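Local coordinates for ABC-type transport system, molybdenum-specific extracellular solute-binding protein (Clostridium difficile, PDB 4KD5) that probably captures molybdate or tungstate outside the cell and delivers it to an ABC transporter, as other ModA-type solute-binding proteins do, at residues E25-K28 with K29-N33; K209-E212 with E213-L216; S97-G101 with M102-T106. One frame throughout, in Å; residues are numbered along the deposited sequence. Where two conformers were deposited one is given.

Contact 1: E25-K28 with K29-N33; sequences EEYK and KVDSN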
# COMPACT_ATOMS: atom_id res chain seq x y z
N GLU A 25 -18.71 -0.84 9.99
CA GLU A 25 -19.74 -0.37 9.07
C GLU A 25 -19.35 0.94 8.39
O GLU A 25 -19.78 1.22 7.27
CB GLU A 25 -21.10 -0.22 9.78
CG GLU A 25 -21.43 1.19 10.27
CD GLU A 25 -22.56 1.83 9.48
OE1 GLU A 25 -23.16 2.81 9.97
OE2 GLU A 25 -22.85 1.34 8.36
N GLU A 26 -18.51 1.73 9.06
CA GLU A 26 -18.11 3.03 8.54
C GLU A 26 -16.93 2.93 7.58
O GLU A 26 -16.81 3.72 6.65
CB GLU A 26 -17.79 3.98 9.69
CG GLU A 26 -18.12 5.44 9.43
CD GLU A 26 -19.60 5.74 9.58
OE1 GLU A 26 -19.98 6.92 9.48
OE2 GLU A 26 -20.39 4.79 9.79
N TYR A 27 -16.06 1.95 7.82
CA TYR A 27 -14.92 1.73 6.93
C TYR A 27 -15.39 1.08 5.65
O TYR A 27 -14.81 1.29 4.58
CB TYR A 27 -13.85 0.87 7.59
CG TYR A 27 -12.54 0.88 6.85
CD1 TYR A 27 -11.78 2.03 6.78
CD2 TYR A 27 -12.06 -0.26 6.23
CE1 TYR A 27 -10.59 2.06 6.11
CE2 TYR A 27 -10.85 -0.25 5.55
CZ TYR A 27 -10.13 0.92 5.49
OH TYR A 27 -8.93 0.97 4.83
N LYS A 28 -16.43 0.27 5.76
CA LYS A 28 -17.00 -0.41 4.61
C LYS A 28 -17.53 0.60 3.60
O LYS A 28 -17.51 0.36 2.40
CB LYS A 28 -18.12 -1.36 5.06
CG LYS A 28 -18.65 -2.27 3.96
CD LYS A 28 -17.54 -3.12 3.36
CE LYS A 28 -18.02 -3.87 2.13
NZ LYS A 28 -16.94 -4.70 1.53
N LYS A 29 -17.97 1.75 4.11
CA LYS A 29 -18.53 2.81 3.26
C LYS A 29 -17.46 3.59 2.50
O LYS A 29 -17.75 4.20 1.47
CB LYS A 29 -19.38 3.76 4.10
CG LYS A 29 -20.67 3.13 4.60
CD LYS A 29 -21.23 3.84 5.84
CE LYS A 29 -21.71 5.25 5.53
NZ LYS A 29 -22.59 5.78 6.61
N VAL A 30 -16.22 3.55 3.00
CA VAL A 30 -15.11 4.25 2.36
C VAL A 30 -14.09 3.31 1.71
O VAL A 30 -13.12 3.75 1.10
CB VAL A 30 -14.39 5.20 3.35
CG1 VAL A 30 -15.30 6.33 3.77
CG2 VAL A 30 -13.92 4.42 4.57
N ASP A 31 -14.33 2.01 1.83
CA ASP A 31 -13.47 0.99 1.22
C ASP A 31 -14.20 -0.36 1.15
O ASP A 31 -14.16 -1.14 2.09
CB ASP A 31 -12.17 0.83 2.02
CG ASP A 31 -11.07 0.17 1.22
OD1 ASP A 31 -9.89 0.48 1.48
OD2 ASP A 31 -11.37 -0.66 0.33
N SER A 32 -14.87 -0.61 0.02
CA SER A 32 -15.62 -1.85 -0.17
C SER A 32 -14.74 -3.09 -0.23
O SER A 32 -15.22 -4.21 -0.03
CB SER A 32 -16.47 -1.76 -1.45
OG SER A 32 -17.41 -0.72 -1.37
N ASN A 33 -13.46 -2.90 -0.52
CA ASN A 33 -12.56 -4.02 -0.79
C ASN A 33 -11.97 -4.71 0.44
O ASN A 33 -11.26 -5.71 0.30
CB ASN A 33 -11.43 -3.57 -1.72
CG ASN A 33 -11.69 -3.95 -3.16
OD1 ASN A 33 -10.94 -4.73 -3.75
ND2 ASN A 33 -12.75 -3.40 -3.74
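Tyr27 and Asp31, four residues apart, both send CG anti to the backbone N (chi1 -167° and -161°), which lets the two side chains run alongside each other. The pair sits between helix 17-28 and strand 34-41 of the periplasmic-binding-protein fold, with an Asx turn at Asp31. Asp31 CB lies over one face of the Tyr27 ring, 4.2 Å from its centroid and nearer the ring's border than its centre, a CH-pi contact. Val30 CG2 comes to 3.9 Å from Tyr27 CD1, the two side chains crossing at about a right angle. Tyr27 O accepts two backbone N-H groups, Val30 N at 3.1 Å and, in a weak, bent bond, Asp31 N. Lys29 lies along Glu25, and Lys29 NZ makes a long salt bridge of 4.0 Å to Glu26 OE2. The phenol reaches the second subunit, Tyr27 OH being hydrogen-bonded to Lys210 NZ of that chain; Val30 packs on Val30 of the same subunit. The Asx turn is closed by Asn33 N, which meets Asp31 OD2 on its anti side at 3.2 Å, 18° out of the carboxylate plane.

Contact 2: K209-E212 with E213-L216; sequences KKFE and EFLL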
# COMPACT_ATOMS: atom_id res chain seq x y z
N LYS A 209 -1.98 -0.71 7.37
CA LYS A 209 -1.58 0.68 7.59
C LYS A 209 -2.69 1.64 7.19
O LYS A 209 -2.92 2.65 7.84
CB LYS A 209 -0.31 1.01 6.80
CG LYS A 209 0.95 0.29 7.26
CD LYS A 209 2.20 1.00 6.71
CE LYS A 209 3.47 0.20 6.99
NZ LYS A 209 4.73 1.00 6.81
N LYS A 210 -3.37 1.32 6.09
CA LYS A 210 -4.46 2.16 5.60
C LYS A 210 -5.67 2.12 6.52
O LYS A 210 -6.34 3.13 6.72
CB LYS A 210 -4.86 1.75 4.18
CG LYS A 210 -4.25 2.60 3.07
CD LYS A 210 -2.73 2.56 3.08
CE LYS A 210 -2.14 3.40 1.95
NZ LYS A 210 -2.55 4.84 2.03
N PHE A 211 -5.96 0.95 7.09
CA PHE A 211 -7.05 0.85 8.04
C PHE A 211 -6.70 1.52 9.36
O PHE A 211 -7.56 2.07 10.04
CB PHE A 211 -7.47 -0.60 8.30
CG PHE A 211 -8.49 -0.75 9.39
CD1 PHE A 211 -9.76 -0.20 9.25
CD2 PHE A 211 -8.19 -1.43 10.56
CE1 PHE A 211 -10.70 -0.33 10.26
CE2 PHE A 211 -9.13 -1.56 11.57
CZ PHE A 211 -10.39 -1.01 11.42
N GLU A 212 -5.42 1.48 9.72
CA GLU A 212 -4.96 2.15 10.93
C GLU A 212 -5.12 3.66 10.80
O GLU A 212 -5.49 4.35 11.76
CB GLU A 212 -3.50 1.80 11.25
CG GLU A 212 -3.01 2.41 12.56
CD GLU A 212 -1.52 2.20 12.80
OE1 GLU A 212 -0.89 3.12 13.35
OE2 GLU A 212 -0.99 1.12 12.45
N GLU A 213 -4.85 4.20 9.61
CA GLU A 213 -4.99 5.64 9.41
C GLU A 213 -6.44 6.11 9.41
O GLU A 213 -6.71 7.28 9.66
CB GLU A 213 -4.24 6.11 8.16
CG GLU A 213 -2.96 6.89 8.48
CD GLU A 213 -3.22 8.18 9.26
OE1 GLU A 213 -2.29 8.65 9.94
OE2 GLU A 213 -4.35 8.71 9.20
N PHE A 214 -7.37 5.20 9.16
CA PHE A 214 -8.79 5.54 9.28
C PHE A 214 -9.13 5.73 10.75
O PHE A 214 -9.89 6.62 11.11
CB PHE A 214 -9.68 4.45 8.68
CG PHE A 214 -11.14 4.64 8.97
CD1 PHE A 214 -11.85 5.67 8.36
CD2 PHE A 214 -11.81 3.80 9.85
CE1 PHE A 214 -13.20 5.86 8.63
CE2 PHE A 214 -13.16 3.98 10.12
CZ PHE A 214 -13.86 5.01 9.50
N LEU A 215 -8.54 4.89 11.59
CA LEU A 215 -8.74 4.95 13.03
C LEU A 215 -8.17 6.25 13.59
O LEU A 215 -8.75 6.85 14.49
CB LEU A 215 -8.07 3.75 13.70
CG LEU A 215 -8.50 2.36 13.25
CD1 LEU A 215 -7.72 1.27 13.98
CD2 LEU A 215 -9.99 2.17 13.47
N LEU A 216 -7.04 6.69 13.03
CA LEU A 216 -6.35 7.89 13.49
C LEU A 216 -6.90 9.14 12.82
O LEU A 216 -6.46 10.26 13.10
CB LEU A 216 -4.85 7.76 13.25
CG LEU A 216 -4.15 6.56 13.89
CD1 LEU A 216 -2.74 6.39 13.36
CD2 LEU A 216 -4.12 6.70 15.41
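Glu213 donates its backbone N to Lys209 O at 3.0 Å, an i to i+4 bond, and Glu213 CB rests 3.7 Å from the same oxygen. Its chain bends at chi2 and leads away from the preceding turn; the carboxylate turns to the second subunit, where Glu213 OE2 is hydrogen-bonded to Ser32 OG of that chain. Phe214 follows with weaker backbone bonds, its N shared between Lys210 O and Phe211 O, while Phe214 CB sits 3.5 Å from Phe211 O. The rings of Phe211 and Phe214 touch lightly, Phe211 CE1 lying 4.3 Å from Phe214 CD2. Helix 205-215, to which these turns belong, lays apolar side chains on helix 17-28 and strand 82-94: Phe211, Phe214 and Leu215 all pack on Ile23 of the helix, and Leu215 also touches Leu84 of the strand. Leu215 has CG anti to the carbonyl carbon (chi1 -57°), which carries its branch back over one face of the Phe211 ring. There CG stands above the ring's border, and Leu215 CD2 approaches Phe211 CZ at 3.8 Å while the other methyl, CD1, comes near Phe211 CE2. Leu216, past the last helical residue, still donates its N to Glu212 O at 3.1 Å. Its side chain runs beside that of Glu212, both heading in one direction. The extended Glu212 chain reaches far enough for Glu212 OE1 to lie 3.8 Å from Leu216 CD1.

Contact 3: S97-G101 with M102-T106; sequences SSVSG and MKDLT. With FMT (formic acid), chain E.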
# COMPACT_ATOMS: atom_id res chain seq x y z
N SER A 97 -28.62 12.54 42.23
CA SER A 97 -27.77 12.62 43.42
C SER A 97 -27.54 14.01 44.00
O SER A 97 -27.67 14.21 45.21
CB SER A 97 -26.41 11.98 43.11
OG SER A 97 -25.39 12.51 43.93
N SER A 98 -27.19 14.96 43.14
CA SER A 98 -26.81 16.33 43.53
C SER A 98 -25.43 16.45 44.22
O SER A 98 -25.17 17.43 44.91
CB SER A 98 -27.91 17.02 44.36
OG SER A 98 -29.11 17.14 43.62
N VAL A 99 -24.56 15.46 44.02
CA VAL A 99 -23.15 15.61 44.37
C VAL A 99 -22.51 16.57 43.36
O VAL A 99 -22.68 16.41 42.15
CB VAL A 99 -22.40 14.26 44.38
CG1 VAL A 99 -20.90 14.49 44.48
CG2 VAL A 99 -22.86 13.41 45.54
N SER A 100 -21.77 17.56 43.86
CA SER A 100 -21.26 18.65 43.02
C SER A 100 -19.95 18.36 42.28
O SER A 100 -19.83 18.64 41.09
CB SER A 100 -21.10 19.93 43.85
OG SER A 100 -20.26 20.86 43.20
N GLY A 101 -18.97 17.80 42.99
CA GLY A 101 -17.67 17.55 42.40
C GLY A 101 -16.68 16.81 43.28
O GLY A 101 -17.06 16.17 44.26
N MSE A 102 -15.40 16.89 42.92
CA MSE A 102 -14.33 16.21 43.65
C MSE A 102 -14.15 16.77 45.06
O MSE A 102 -13.74 16.04 45.96
CB MSE A 102 -13.00 16.31 42.88
CG MSE A 102 -12.94 15.49 41.60
SE MSE A 102 -12.81 13.57 41.89
CE MSE A 102 -11.06 13.55 42.73
N LYS A 103 -14.45 18.05 45.24
CA LYS A 103 -14.37 18.68 46.55
C LYS A 103 -15.32 18.01 47.54
O LYS A 103 -15.05 17.95 48.74
CB LYS A 103 -14.66 20.18 46.45
CG LYS A 103 -13.51 21.08 46.92
CD LYS A 103 -13.65 22.53 46.44
CE LYS A 103 -14.75 23.30 47.18
NZ LYS A 103 -16.05 23.25 46.47
N ASP A 104 -16.43 17.49 47.01
CA ASP A 104 -17.46 16.86 47.83
C ASP A 104 -17.06 15.48 48.39
O ASP A 104 -17.79 14.89 49.18
CB ASP A 104 -18.76 16.74 47.04
CG ASP A 104 -19.34 18.09 46.67
OD1 ASP A 104 -20.57 18.18 46.48
OD2 ASP A 104 -18.56 19.07 46.56
N LEU A 105 -15.90 14.98 47.96
CA LEU A 105 -15.38 13.71 48.49
C LEU A 105 -15.02 13.85 49.96
O LEU A 105 -15.16 12.90 50.74
CB LEU A 105 -14.16 13.25 47.70
CG LEU A 105 -14.29 12.82 46.24
CD1 LEU A 105 -12.96 12.33 45.71
CD2 LEU A 105 -15.33 11.73 46.11
N THR A 106 -14.55 15.03 50.35
CA THR A 106 -14.06 15.27 51.70
C THR A 106 -15.19 15.62 52.67
O THR A 106 -15.04 15.50 53.89
CB THR A 106 -13.02 16.40 51.71
OG1 THR A 106 -12.34 16.43 50.45
CG2 THR A 106 -12.01 16.18 52.81
C FMT E . -12.87 20.39 42.18
O1 FMT E . -12.18 19.52 41.65
O2 FMT E . -14.02 20.20 42.59
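Asp104 OD1 accepts the backbone N-H of Ser100, the N lying 2.9 Å away, in a fairly straight bond with an N-H...O angle of 154°. The donor comes from above the carboxylate plane, 58° out of it, and the same oxygen touches Ser100 CB at 3.2 Å. Asp104 CG stands anti to the carbonyl carbon (chi1 -63°), which swings the carboxylate back across the turn to the loop before it. Val99 and Asp104 also touch, their side chains passing one another head to tail with Val99 CG1 4.0 Å from Asp104 CB. A second bond ties the same two parts through the backbone: Asp104 N reaches Gly101 O at 3.1 Å. The aspartate thus grips the incoming chain at Ser100 with its side chain and at Gly101 with its main chain, pinning the start of a segment, 102-106, whose backbone angles are helical though the regular helical bonds are lacking. Within it Leu105 N is bonded to Met102 O. Upstream, Ser97 OG accepts from Val99 N at 3.1 Å, an ST turn just before the bend. A formic acid molecule, probably from the crystallisation liquor, accepts a weak bond from Lys103 N, and its O1 lies 3.5 Å from CB of the selenomethionine Met102. This loop between strands 82-94 and 113-116 rests on the sheet through Val99 on Val164 of strand 164-168, Met102 and Leu105 on Phe166 of that strand, and both of the latter side chains on Leu91 of strand 82-94.

From the N terminus the three contacts come in series along the chain, contact 1 first, then contact 3, then contact 2; none nests in or crosses another. Contact 1 closes the turn from helix 17-28 into strand 34-41. Contact 3 closes a bend in the loop between strands 82-94 and 113-116, on the opposite side of the chain's centre, its nearest atoms about 34 Å from contact 1 and about 29 Å from contact 2. Contact 2 spans the last turns of helix 205-215. Although far apart in sequence, contacts 1 and 2 touch: Tyr27 packs against both Phe211 and Phe214, joining the two helices, and both contacts meet the second subunit.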